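Local coordinates for protein bifunctional enzyme IspD/IspF (Campylobacter jejuni, PDB 1W55) that catalyses two steps of isoprenoid precursor synthesis, cytidylyl transfer from CTP to methylerythritol 4-phosphate and, in its second domain, formation of methylerythritol 2,4-cyclodiphosphate with release of CMP, at residues A[22-27]-A[56-60]. Numbering follows the deposited sequence.
Sequences KKQFLR and NITYM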
# COMPACT_ATOMS: atom_id res chain seq x y z
N LYS A 22 5.91 30.13 -9.58
CA LYS A 22 5.41 29.93 -10.94
C LYS A 22 5.17 28.45 -11.21
O LYS A 22 6.03 27.59 -10.91
CB LYS A 22 6.39 30.49 -11.95
CG LYS A 22 6.48 32.01 -11.96
CD LYS A 22 7.57 32.49 -12.90
CE LYS A 22 7.92 33.96 -12.68
NZ LYS A 22 9.14 34.38 -13.45
N LYS A 23 4.01 28.16 -11.78
CA LYS A 23 3.58 26.77 -11.94
C LYS A 23 4.50 25.93 -12.82
O LYS A 23 4.60 24.72 -12.62
CB LYS A 23 2.11 26.70 -12.38
CG LYS A 23 1.85 26.88 -13.87
CD LYS A 23 0.43 26.44 -14.18
CE LYS A 23 -0.46 27.63 -14.43
NZ LYS A 23 -0.60 27.83 -15.89
N GLN A 24 5.21 26.56 -13.74
CA GLN A 24 6.12 25.82 -14.62
C GLN A 24 7.36 25.30 -13.89
O GLN A 24 8.03 24.39 -14.40
CB GLN A 24 6.50 26.62 -15.87
CG GLN A 24 6.68 28.11 -15.68
CD GLN A 24 5.38 28.88 -15.87
OE1 GLN A 24 4.73 29.25 -14.89
NE2 GLN A 24 5.00 29.12 -17.13
N PHE A 25 7.64 25.86 -12.70
CA PHE A 25 8.78 25.46 -11.89
C PHE A 25 8.46 24.67 -10.61
O PHE A 25 9.35 24.44 -9.80
CB PHE A 25 9.67 26.67 -11.56
CG PHE A 25 10.08 27.45 -12.77
CD1 PHE A 25 9.77 28.80 -12.88
CD2 PHE A 25 10.74 26.84 -13.82
CE1 PHE A 25 10.12 29.53 -14.01
CE2 PHE A 25 11.10 27.55 -14.96
CZ PHE A 25 10.79 28.89 -15.05
N LEU A 26 7.21 24.25 -10.43
CA LEU A 26 6.89 23.25 -9.40
C LEU A 26 7.65 21.98 -9.71
O LEU A 26 7.73 21.58 -10.88
CB LEU A 26 5.40 22.92 -9.39
CG LEU A 26 4.41 24.01 -9.01
CD1 LEU A 26 2.99 23.51 -9.29
CD2 LEU A 26 4.58 24.44 -7.55
N ARG A 27 8.19 21.33 -8.68
CA ARG A 27 8.95 20.12 -8.91
C ARG A 27 8.08 18.88 -8.89
O ARG A 27 7.32 18.65 -7.96
CB ARG A 27 10.14 19.99 -7.93
CG ARG A 27 11.50 20.28 -8.58
CD ARG A 27 11.56 21.63 -9.33
NE ARG A 27 12.91 22.01 -9.74
CZ ARG A 27 13.29 23.25 -10.01
NH1 ARG A 27 12.43 24.25 -9.92
NH2 ARG A 27 14.54 23.51 -10.37
N ASN A 56 11.49 32.50 -19.77
CA ASN A 56 12.73 32.33 -19.01
C ASN A 56 13.68 31.38 -19.73
O ASN A 56 14.04 30.32 -19.20
CB ASN A 56 12.44 31.76 -17.61
CG ASN A 56 11.23 32.37 -16.94
OD1 ASN A 56 11.35 33.15 -15.98
ND2 ASN A 56 10.04 32.01 -17.40
N ILE A 57 14.09 31.77 -20.94
CA ILE A 57 14.88 30.89 -21.81
C ILE A 57 16.24 30.53 -21.19
O ILE A 57 16.64 29.36 -21.23
CB ILE A 57 15.05 31.51 -23.23
CG1 ILE A 57 13.71 31.50 -23.98
CG2 ILE A 57 16.09 30.73 -24.06
CD1 ILE A 57 13.77 32.10 -25.39
N THR A 58 16.92 31.53 -20.64
CA THR A 58 18.25 31.38 -20.04
C THR A 58 18.21 30.29 -18.98
O THR A 58 19.03 29.37 -18.99
CB THR A 58 18.72 32.73 -19.41
OG1 THR A 58 18.79 33.75 -20.42
CG2 THR A 58 20.17 32.62 -18.91
N TYR A 59 17.25 30.41 -18.07
CA TYR A 59 17.07 29.44 -17.00
C TYR A 59 16.71 28.04 -17.54
O TYR A 59 17.32 27.05 -17.14
CB TYR A 59 16.04 29.95 -16.00
CG TYR A 59 15.93 29.08 -14.76
CD1 TYR A 59 17.06 28.73 -14.01
CD2 TYR A 59 14.69 28.59 -14.35
CE1 TYR A 59 16.95 27.92 -12.88
CE2 TYR A 59 14.57 27.79 -13.22
CZ TYR A 59 15.70 27.46 -12.50
OH TYR A 59 15.56 26.65 -11.39
N MET A 60 15.73 27.97 -18.45
CA MET A 60 15.26 26.68 -18.97
C MET A 60 16.32 25.92 -19.75
O MET A 60 16.36 24.68 -19.70
CB MET A 60 14.03 26.85 -19.85
CG MET A 60 12.78 27.24 -19.09
SD MET A 60 11.35 27.12 -20.13
CE MET A 60 10.05 27.56 -18.93
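Different first torsions bring two aromatic side chains together here: Phe-25 carries CG anti to its own carbonyl carbon (chi1 -53°), whereas Tyr-59 holds CG anti to the backbone N (chi1 -173°), and the two side chains run antiparallel past each other. The result is a T-shaped pair. The CD2–CE2 edge of Tyr-59 addresses one face of Phe-25, offset toward the rim, with the planes at 72° and Tyr-59 CD2 3.8 Å from Phe-25 CE2. On the opposite face of Phe-25, CG of Gln-24 sits over the ring centre, so the phenyl is packed on both sides. CZ of Phe-25 reaches Asn-56, whose amide lies at the ring edge and nearly perpendicular to it, ND2 of Asn-56 standing 4.0 Å from Phe-25 CZ. The methyl of Met-60, at the end of an extended chain, comes obliquely to within 4.1 Å (CE to Phe-25 CE2).

In the nucleotidyltransferase (GT-A-like) fold of the IspD domain, this packing joins the loop that follows strand 4-9, which carries Lys-23, predicted to stabilise the transition state, and the first residue of strand 27-28 to the N-terminal end of helix 57-61, just beyond strand 50-54. The loop runs through a 3-10 turn at 23-25.

A polar pair adds to the aromatic one. Arg-27 directs NH2 in its guanidinium plane to Tyr-59 OH, a nearly straight but weak hydrogen bond of 3.5 Å. The neighbouring NH1 donates to Phe-25 O at 3.1 Å, helping to fix the guanidinium's orientation. Tyr-59 also packs edge-to-face with Phe-63 and touches Ile-296 of the IspF domain.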